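Local coordinates for resiniferatoxin-binding, phosphotriesterase-related protein (Rhodobacter sphaeroides 2.4.1, PDB 3K2G) that binds two zinc ions in a TIM-barrel fold of the phosphotriesterase family and is probably a metal-dependent hydrolase of phosphoric esters, at residues H233-H238 and R349-A354; C9-G14 and G203-V208; I299-D304 and T342-N347. All blocks are in the same frame, centred on the assembly; numbering follows the deposited sequence.

Interaction 1 (H233-H238 and R349-A354); sequences HTVLCH and RRVFDA. With ZN (zinc ion), chain J.
H233 and the last turn of helix 337-352 meet in a buried contact led by a side-chain-to-backbone hydrogen bond, set at the foot of barrel strand 234-236, the end away from the zinc site. The imidazole ring supplies what a helix C-terminus lacks: a donor for the V351 carbonyl in the last turn, where the helical amides run out. Its ND1 gives a hydrogen bond to V351 O over 2.8 Å, at an N-H...O angle of 157°, and the negative end of the helix dipole may strengthen this bond. The donor stands well above the plane of that carbonyl, 53° out of it, so the ring does not follow a lone pair. CE1, turned to the same helix end, lies 3.2 Å from R350 O near the ring plane. With CG anti to the carbonyl carbon (chi1 -67°), the ring swings back past the start of the strand, toward the helix end. D353 is where the chain leaves the helix, and A354 beyond it brings its small CB obliquely to H233 NE2 at 3.3 Å. Two residues further on from H233 the chemistry turns apolar: V235 CG2 meets V351 CG1 at 4.0 Å, the two branched side chains crossing at about a right angle.

At the opposite end of the same segment, H238 NE2 binds a zinc ion at 2.3 Å, together with E177, H209 and two waters. D262 accepts a bond from H238 ND1 and so steadies the ring from the second shell. Strand 234-236 runs between strands 206-208 and 258-261. T234 and L236 turn outward to helix 217-226, whereas V235 points inward and, like V351, touches F258 and L300; the end of helix 337-352 thus closes the foot of the barrel here and does not pack on its outside.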
loop_
_atom_site.group_PDB
_atom_site.type_symbol
_atom_site.label_atom_id
_atom_site.label_comp_id
_atom_site.label_asym_id
_atom_site.label_seq_id
_atom_site.Cartn_x
_atom_site.Cartn_y
_atom_site.Cartn_z
ATOM N N HIS B 233 -5.221 3.384 -31.751
ATOM C CA HIS B 233 -4.704 2.211 -32.440
ATOM C C HIS B 233 -3.181 2.162 -32.323
ATOM O O HIS B 233 -2.471 1.713 -33.233
ATOM C CB HIS B 233 -5.175 2.216 -33.895
ATOM C CG HIS B 233 -6.654 2.036 -34.031
ATOM N ND1 HIS B 233 -7.264 0.804 -33.938
ATOM C CD2 HIS B 233 -7.657 2.944 -34.138
ATOM C CE1 HIS B 233 -8.576 0.959 -33.977
ATOM N NE2 HIS B 233 -8.841 2.248 -34.096
ATOM N N THR B 234 -2.702 2.657 -31.182
ATOM C CA THR B 234 -1.284 2.661 -30.842
ATOM C C THR B 234 -1.130 1.661 -29.695
ATOM O O THR B 234 -1.863 1.727 -28.714
ATOM C CB THR B 234 -0.814 4.048 -30.354
ATOM O OG1 THR B 234 -0.905 4.987 -31.431
ATOM C CG2 THR B 234 0.631 3.982 -29.860
ATOM N N VAL B 235 -0.181 0.744 -29.830
ATOM C CA VAL B 235 0.062 -0.282 -28.825
ATOM C C VAL B 235 1.387 -0.030 -28.116
ATOM O O VAL B 235 2.429 0.079 -28.767
ATOM C CB VAL B 235 0.127 -1.690 -29.468
ATOM C CG1 VAL B 235 0.439 -2.732 -28.401
ATOM C CG2 VAL B 235 -1.201 -2.018 -30.161
ATOM N N LEU B 236 1.341 0.075 -26.790
ATOM C CA LEU B 236 2.544 0.289 -25.995
ATOM C C LEU B 236 3.020 -1.070 -25.497
ATOM O O LEU B 236 2.343 -1.704 -24.684
ATOM C CB LEU B 236 2.240 1.193 -24.798
ATOM C CG LEU B 236 1.773 2.612 -25.120
ATOM C CD1 LEU B 236 1.331 3.302 -23.839
ATOM C CD2 LEU B 236 2.897 3.391 -25.783
ATOM N N CYS B 237 4.180 -1.505 -25.984
ATOM C CA CYS B 237 4.748 -2.807 -25.617
ATOM C C CYS B 237 5.470 -2.862 -24.283
ATOM O O CYS B 237 5.913 -1.846 -23.749
ATOM C CB CYS B 237 5.744 -3.275 -26.682
ATOM S SG CYS B 237 5.074 -3.470 -28.353
ATOM N N HIS B 238 5.589 -4.079 -23.762
ATOM C CA HIS B 238 6.317 -4.334 -22.522
ATOM C C HIS B 238 5.824 -3.583 -21.294
ATOM O O HIS B 238 6.596 -2.939 -20.583
ATOM C CB HIS B 238 7.797 -4.044 -22.768
ATOM C CG HIS B 238 8.294 -4.586 -24.074
ATOM N ND1 HIS B 238 7.930 -5.831 -24.543
ATOM C CD2 HIS B 238 9.112 -4.053 -25.014
ATOM C CE1 HIS B 238 8.503 -6.041 -25.716
ATOM N NE2 HIS B 238 9.225 -4.977 -26.024
ATOM N N ARG B 349 -8.707 -7.747 -32.219
ATOM C CA ARG B 349 -9.498 -7.257 -33.348
ATOM C C ARG B 349 -9.624 -5.734 -33.237
ATOM O O ARG B 349 -9.510 -5.015 -34.234
ATOM C CB ARG B 349 -10.888 -7.900 -33.350
ATOM C CG ARG B 349 -11.698 -7.645 -34.621
ATOM C CD ARG B 349 -13.061 -8.304 -34.549
ATOM N NE ARG B 349 -13.854 -8.068 -35.754
ATOM C CZ ARG B 349 -15.114 -8.470 -35.911
ATOM N NH1 ARG B 349 -15.731 -9.129 -34.939
ATOM N NH2 ARG B 349 -15.760 -8.210 -37.040
ATOM N N ARG B 350 -9.853 -5.247 -32.018
ATOM C CA ARG B 350 -9.976 -3.808 -31.787
ATOM C C ARG B 350 -8.723 -3.070 -32.248
ATOM O O ARG B 350 -8.794 -1.933 -32.701
ATOM C CB ARG B 350 -10.210 -3.509 -30.300
ATOM C CG ARG B 350 -11.598 -3.868 -29.794
ATOM C CD ARG B 350 -11.767 -3.459 -28.337
ATOM N NE ARG B 350 -13.173 -3.440 -27.938
ATOM C CZ ARG B 350 -13.725 -4.291 -27.079
ATOM N NH1 ARG B 350 -12.993 -5.244 -26.517
ATOM N NH2 ARG B 350 -15.017 -4.182 -26.777
ATOM N N VAL B 351 -7.567 -3.710 -32.114
ATOM C CA VAL B 351 -6.330 -3.075 -32.537
ATOM C C VAL B 351 -6.368 -2.742 -34.028
ATOM O O VAL B 351 -5.939 -1.665 -34.447
ATOM C CB VAL B 351 -5.107 -3.990 -32.277
ATOM C CG1 VAL B 351 -3.843 -3.357 -32.865
ATOM C CG2 VAL B 351 -4.947 -4.222 -30.774
ATOM N N PHE B 352 -6.904 -3.672 -34.810
ATOM C CA PHE B 352 -6.969 -3.538 -36.259
ATOM C C PHE B 352 -8.283 -3.000 -36.812
ATOM O O PHE B 352 -8.351 -2.631 -37.982
ATOM C CB PHE B 352 -6.720 -4.901 -36.899
ATOM C CG PHE B 352 -5.364 -5.467 -36.614
ATOM C CD1 PHE B 352 -4.269 -5.094 -37.388
ATOM C CD2 PHE B 352 -5.182 -6.398 -35.594
ATOM C CE1 PHE B 352 -3.009 -5.637 -37.154
ATOM C CE2 PHE B 352 -3.923 -6.950 -35.348
ATOM C CZ PHE B 352 -2.833 -6.571 -36.133
ATOM N N ASP B 353 -9.314 -2.953 -35.980
ATOM C CA ASP B 353 -10.629 -2.526 -36.442
ATOM C C ASP B 353 -11.280 -1.474 -35.557
ATOM O O ASP B 353 -11.736 -1.778 -34.456
ATOM C CB ASP B 353 -11.538 -3.752 -36.517
ATOM C CG ASP B 353 -12.780 -3.510 -37.339
ATOM O OD1 ASP B 353 -13.358 -2.408 -37.229
ATOM O OD2 ASP B 353 -13.178 -4.429 -38.085
ATOM N N ALA B 354 -11.343 -0.239 -36.046
ATOM C CA ALA B 354 -11.945 0.840 -35.277
ATOM C C ALA B 354 -13.465 0.721 -35.143
ATOM O O ALA B 354 -14.065 1.407 -34.320
ATOM C CB ALA B 354 -11.587 2.186 -35.900
HETATM ZN ZN ZN J . 10.662 -5.015 -27.817
HETATM O O HOH W 1 10.588 -7.131 -28.018
HETATM O O HOH W 2 12.260 -6.068 -26.355
#

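Interaction 2 (C9-G14 and G203-V208); sequences CHVRSG and GLPLMV
V11 straddles the carbonyl of G203, and there the fit is tight. V11 N donates to G203 O over 2.8 Å in a fairly straight bond (163°), and the two methyls of V11 come down beside the same oxygen, CG1 at 3.3 Å. H10 CB lies 3.6 Å from G203 O as well. So close an approach suits glycine: G203 takes a positive phi (76°) just after helix 186-202, and the hydrogen side of its CA faces H10 CB at close quarters. Alongside, V11 CG1 rests on P205 CG at 3.8 Å, the two side chains sliding past each other in opposite directions, and L204 CD2 covers C9 O at 3.6 Å.

The outer side is looser. The imidazole of H10 leads away from G203, and R12 is exposed. Here the loop braces itself through a type I turn, in which H10 O receives S13 N and also S13 OG, the latter at 2.7 Å. Serine suits this place because its short hydroxyl can fold back onto the carbonyl. The chemistry implies that these two segments, the N-terminal loop and the foot of the barrel, are joined by one backbone bond and apolar contact, with no salt bridge between them.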
loop_
_atom_site.group_PDB
_atom_site.type_symbol
_atom_site.label_atom_id
_atom_site.label_comp_id
_atom_site.label_asym_id
_atom_site.label_seq_id
_atom_site.Cartn_x
_atom_site.Cartn_y
_atom_site.Cartn_z
ATOM N N CYS B 9 -6.099 -2.409 -45.902
ATOM C CA CYS B 9 -6.559 -2.946 -44.621
ATOM C C CYS B 9 -6.357 -1.960 -43.470
ATOM O O CYS B 9 -5.924 -2.347 -42.377
ATOM C CB CYS B 9 -5.834 -4.252 -44.296
ATOM S SG CYS B 9 -6.150 -5.586 -45.472
ATOM N N HIS B 10 -6.664 -0.686 -43.711
ATOM C CA HIS B 10 -6.526 0.335 -42.673
ATOM C C HIS B 10 -7.523 0.011 -41.562
ATOM O O HIS B 10 -8.425 -0.797 -41.758
ATOM C CB HIS B 10 -6.765 1.741 -43.253
ATOM C CG HIS B 10 -8.105 1.917 -43.898
ATOM N ND1 HIS B 10 -9.203 2.397 -43.218
ATOM C CD2 HIS B 10 -8.522 1.678 -45.164
ATOM C CE1 HIS B 10 -10.238 2.446 -44.038
ATOM N NE2 HIS B 10 -9.852 2.015 -45.225
ATOM N N VAL B 11 -7.358 0.628 -40.397
ATOM C CA VAL B 11 -8.226 0.336 -39.260
ATOM C C VAL B 11 -9.726 0.560 -39.449
ATOM O O VAL B 11 -10.531 0.044 -38.675
ATOM C CB VAL B 11 -7.749 1.089 -38.005
ATOM C CG1 VAL B 11 -6.355 0.590 -37.622
ATOM C CG2 VAL B 11 -7.723 2.589 -38.268
ATOM N N ARG B 12 -10.108 1.314 -40.478
ATOM C CA ARG B 12 -11.527 1.548 -40.732
ATOM C C ARG B 12 -12.003 0.729 -41.935
ATOM O O ARG B 12 -13.104 0.943 -42.450
ATOM C CB ARG B 12 -11.789 3.039 -40.981
ATOM C CG ARG B 12 -11.652 3.925 -39.752
ATOM C CD ARG B 12 -11.951 5.382 -40.090
ATOM N NE ARG B 12 -13.234 5.542 -40.779
ATOM C CZ ARG B 12 -14.423 5.433 -40.196
ATOM N NH1 ARG B 12 -14.507 5.165 -38.899
ATOM N NH2 ARG B 12 -15.532 5.594 -40.912
ATOM N N SER B 13 -11.177 -0.217 -42.374
ATOM C CA SER B 13 -11.517 -1.048 -43.528
ATOM C C SER B 13 -12.322 -2.280 -43.148
ATOM O O SER B 13 -13.138 -2.752 -43.929
ATOM C CB SER B 13 -10.246 -1.499 -44.259
ATOM O OG SER B 13 -9.584 -2.530 -43.542
ATOM N N GLY B 14 -12.090 -2.804 -41.951
ATOM C CA GLY B 14 -12.804 -3.992 -41.529
ATOM C C GLY B 14 -12.041 -5.222 -41.972
ATOM O O GLY B 14 -12.518 -6.351 -41.836
ATOM N N GLY B 203 -3.013 4.388 -42.203
ATOM C CA GLY B 203 -4.171 4.031 -41.402
ATOM C C GLY B 203 -3.994 2.691 -40.703
ATOM O O GLY B 203 -4.958 2.107 -40.193
ATOM N N LEU B 204 -2.758 2.199 -40.679
ATOM C CA LEU B 204 -2.454 0.923 -40.024
ATOM C C LEU B 204 -2.122 1.133 -38.553
ATOM O O LEU B 204 -1.714 2.229 -38.150
ATOM C CB LEU B 204 -1.255 0.244 -40.695
ATOM C CG LEU B 204 -1.459 -0.406 -42.062
ATOM C CD1 LEU B 204 -0.124 -0.953 -42.583
ATOM C CD2 LEU B 204 -2.493 -1.520 -41.938
ATOM N N PRO B 205 -2.295 0.083 -37.727
ATOM C CA PRO B 205 -1.997 0.177 -36.294
ATOM C C PRO B 205 -0.518 0.486 -36.079
ATOM O O PRO B 205 0.314 0.176 -36.928
ATOM C CB PRO B 205 -2.360 -1.209 -35.772
ATOM C CG PRO B 205 -3.430 -1.662 -36.711
ATOM C CD PRO B 205 -2.895 -1.222 -38.048
ATOM N N LEU B 206 -0.202 1.088 -34.937
ATOM C CA LEU B 206 1.172 1.441 -34.594
ATOM C C LEU B 206 1.552 0.766 -33.278
ATOM O O LEU B 206 0.831 0.860 -32.286
ATOM C CB LEU B 206 1.308 2.960 -34.463
ATOM C CG LEU B 206 2.655 3.510 -33.982
ATOM C CD1 LEU B 206 3.740 3.198 -35.011
ATOM C CD2 LEU B 206 2.544 5.016 -33.764
HETATM N N MSE B 207 2.690 0.082 -33.278
HETATM C CA MSE B 207 3.163 -0.626 -32.097
HETATM C C MSE B 207 4.529 -0.085 -31.710
HETATM O O MSE B 207 5.445 -0.030 -32.534
HETATM C CB MSE B 207 3.248 -2.124 -32.389
HETATM C CG MSE B 207 3.685 -2.984 -31.199
HETATM SE SE MSE B 207 3.667 -4.836 -31.630
HETATM C CE MSE B 207 1.753 -5.139 -31.554
ATOM N N VAL B 208 4.660 0.315 -30.451
ATOM C CA VAL B 208 5.905 0.885 -29.969
ATOM C C VAL B 208 6.559 0.124 -28.821
ATOM O O VAL B 208 5.939 -0.146 -27.790
ATOM C CB VAL B 208 5.689 2.352 -29.515
ATOM C CG1 VAL B 208 7.011 2.977 -29.106
ATOM C CG2 VAL B 208 5.061 3.160 -30.644
#

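Interaction 3 (I299-D304 and T342-N347); sequences ILLSHD and TLMVTN. With ZN (zinc ion), chain I.
L301 CD1 is the bump that fits between two side chains of helix 337-352, touching L343 CD1 and M344 SE at 4.0 Å each. The contact is the packing of a barrel strand against helix 337-352, which crosses the foot of the barrel, and the short segments of strand and helix cross steeply, at 108°, with axes 7.6 Å apart. L343 is a bump in turn: its other methyl, CD2, settles against I299, 3.7 Å from CB, the side chains lying side by side and pointing the same way. M344 is a selenomethionine, and its bends at chi2 and chi3 bring the selenium against L301 CD1, nearly at a right angle to that side chain.

N347 joins shape to polarity. Its CB packs on L300 CD2 at 3.8 Å, while its amide tip extends to the strand and ND2 donates to I299 O over 2.8 Å. The acceptor lies nearly in the amide plane. L296 O is a second acceptor for ND2, and OD1 receives R350 NH1, so the amide is held from both ends and its rotation fixed. Water 3 links the two backbones, accepting from L301 N and donating to L343 O, each at 2.8 Å. That carbonyl is turned to the water where the helix widens into a pi-type turn, N347 N bonding to T342 O instead.

Past the strand, D304 OD1 binds a zinc ion at 2.3 Å, beside H34, H36 and E177. Strand 299-301 lies next to strand 258-261, and F261 touches both I299 and L301. Helix 321-332 flanks the other two elements, with F326 on L301, L330 on L343 and V322 on M344, while M344 also reaches strand 31-32.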
loop_
_atom_site.group_PDB
_atom_site.type_symbol
_atom_site.label_atom_id
_atom_site.label_comp_id
_atom_site.label_asym_id
_atom_site.label_seq_id
_atom_site.Cartn_x
_atom_site.Cartn_y
_atom_site.Cartn_z
ATOM N N ILE B 299 -6.363 -3.850 -22.911
ATOM C CA ILE B 299 -5.362 -4.827 -22.495
ATOM C C ILE B 299 -5.042 -5.918 -23.514
ATOM O O ILE B 299 -5.942 -6.598 -24.013
ATOM C CB ILE B 299 -5.785 -5.499 -21.171
ATOM C CG1 ILE B 299 -6.023 -4.418 -20.107
ATOM C CG2 ILE B 299 -4.703 -6.476 -20.714
ATOM C CD1 ILE B 299 -6.515 -4.949 -18.781
ATOM N N LEU B 300 -3.750 -6.082 -23.804
ATOM C CA LEU B 300 -3.266 -7.091 -24.746
ATOM C C LEU B 300 -2.271 -8.016 -24.038
ATOM O O LEU B 300 -1.533 -7.575 -23.156
ATOM C CB LEU B 300 -2.578 -6.429 -25.944
ATOM C CG LEU B 300 -3.448 -5.502 -26.801
ATOM C CD1 LEU B 300 -2.616 -4.900 -27.917
ATOM C CD2 LEU B 300 -4.622 -6.290 -27.376
ATOM N N LEU B 301 -2.250 -9.284 -24.448
ATOM C CA LEU B 301 -1.383 -10.301 -23.841
ATOM C C LEU B 301 -0.567 -11.093 -24.862
ATOM O O LEU B 301 -1.082 -11.464 -25.906
ATOM C CB LEU B 301 -2.234 -11.304 -23.069
ATOM C CG LEU B 301 -3.271 -10.827 -22.052
ATOM C CD1 LEU B 301 -4.119 -12.022 -21.607
ATOM C CD2 LEU B 301 -2.587 -10.184 -20.870
ATOM N N SER B 302 0.693 -11.373 -24.547
ATOM C CA SER B 302 1.539 -12.167 -25.442
ATOM C C SER B 302 2.801 -12.598 -24.680
ATOM O O SER B 302 2.947 -12.250 -23.505
ATOM C CB SER B 302 1.897 -11.357 -26.694
ATOM O OG SER B 302 1.665 -12.117 -27.874
ATOM N N HIS B 303 3.696 -13.356 -25.324
ATOM C CA HIS B 303 4.927 -13.813 -24.656
ATOM C C HIS B 303 6.199 -13.080 -25.078
ATOM O O HIS B 303 7.193 -13.068 -24.344
ATOM C CB HIS B 303 5.226 -15.300 -24.918
ATOM C CG HIS B 303 4.033 -16.203 -24.902
ATOM N ND1 HIS B 303 3.127 -16.259 -25.940
ATOM C CD2 HIS B 303 3.653 -17.159 -24.020
ATOM C CE1 HIS B 303 2.244 -17.212 -25.702
ATOM N NE2 HIS B 303 2.540 -17.775 -24.543
ATOM N N ASP B 304 6.182 -12.492 -26.266
ATOM C CA ASP B 304 7.366 -11.833 -26.804
ATOM C C ASP B 304 8.517 -12.842 -26.892
ATOM O O ASP B 304 9.648 -12.568 -26.481
ATOM C CB ASP B 304 7.806 -10.632 -25.959
ATOM C CG ASP B 304 8.907 -9.827 -26.638
ATOM O OD1 ASP B 304 8.998 -9.903 -27.881
ATOM O OD2 ASP B 304 9.671 -9.114 -25.952
ATOM N N THR B 342 -12.432 -11.504 -24.415
ATOM C CA THR B 342 -12.154 -10.112 -24.766
ATOM C C THR B 342 -10.649 -9.877 -24.945
ATOM O O THR B 342 -10.213 -9.199 -25.874
ATOM C CB THR B 342 -12.690 -9.152 -23.671
ATOM O OG1 THR B 342 -14.121 -9.209 -23.647
ATOM C CG2 THR B 342 -12.242 -7.716 -23.936
ATOM N N LEU B 343 -9.863 -10.460 -24.052
ATOM C CA LEU B 343 -8.417 -10.310 -24.093
ATOM C C LEU B 343 -7.742 -10.964 -25.295
ATOM O O LEU B 343 -6.865 -10.362 -25.906
ATOM C CB LEU B 343 -7.801 -10.864 -22.799
ATOM C CG LEU B 343 -8.169 -10.095 -21.527
ATOM C CD1 LEU B 343 -7.704 -10.851 -20.299
ATOM C CD2 LEU B 343 -7.538 -8.722 -21.578
HETATM N N MSE B 344 -8.162 -12.178 -25.644
HETATM C CA MSE B 344 -7.540 -12.912 -26.749
HETATM C C MSE B 344 -8.160 -12.785 -28.131
HETATM O O MSE B 344 -7.546 -13.194 -29.120
HETATM C CB MSE B 344 -7.467 -14.401 -26.407
HETATM C CG MSE B 344 -6.705 -14.700 -25.125
HETATM SE SE MSE B 344 -4.915 -13.941 -25.062
HETATM C CE MSE B 344 -4.123 -15.063 -26.432
ATOM N N VAL B 345 -9.372 -12.241 -28.214
ATOM C CA VAL B 345 -10.038 -12.119 -29.505
ATOM C C VAL B 345 -10.534 -10.710 -29.782
ATOM O O VAL B 345 -10.102 -10.066 -30.739
ATOM C CB VAL B 345 -11.257 -13.082 -29.609
ATOM C CG1 VAL B 345 -11.952 -12.898 -30.954
ATOM C CG2 VAL B 345 -10.810 -14.527 -29.445
ATOM N N THR B 346 -11.436 -10.231 -28.936
ATOM C CA THR B 346 -12.007 -8.906 -29.129
ATOM C C THR B 346 -10.975 -7.779 -29.132
ATOM O O THR B 346 -10.971 -6.950 -30.042
ATOM C CB THR B 346 -13.089 -8.604 -28.069
ATOM O OG1 THR B 346 -13.937 -9.751 -27.910
ATOM C CG2 THR B 346 -13.953 -7.427 -28.521
ATOM N N ASN B 347 -10.092 -7.740 -28.139
ATOM C CA ASN B 347 -9.105 -6.671 -28.105
ATOM C C ASN B 347 -8.156 -6.709 -29.297
ATOM O O ASN B 347 -7.882 -5.673 -29.895
ATOM C CB ASN B 347 -8.340 -6.677 -26.783
ATOM C CG ASN B 347 -9.190 -6.167 -25.629
ATOM O OD1 ASN B 347 -10.319 -5.714 -25.835
ATOM N ND2 ASN B 347 -8.653 -6.229 -24.420
HETATM ZN ZN ZN I . 9.432 -8.100 -29.273
HETATM O O HOH W 3 -4.267 -9.490 -26.386
HETATM O O HOH W 1 10.588 -7.131 -28.018
#

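The three contacts lie along the wall and foot of one TIM barrel. Interactions 1 and 2 are neighbours, their centres 8 Å apart, and are joined through adjacent strands 206-208 and 234-236 and by A354 N bonding to V11 O. Interaction 3 shares helix 337-352 with interaction 1, its centre 10 Å away, with L300 CD1 packing on V235 and V351; interactions 2 and 3 lie about 17 Å apart between centres and do not touch. Along the chain interaction 2 closes first, and interaction 3 is nested within the loop that interaction 1 closes. Strands 234-236 and 299-301 thus both meet helix 337-352 at the foot of the barrel while delivering H238 and D304 to two zinc ions that water 1 bridges.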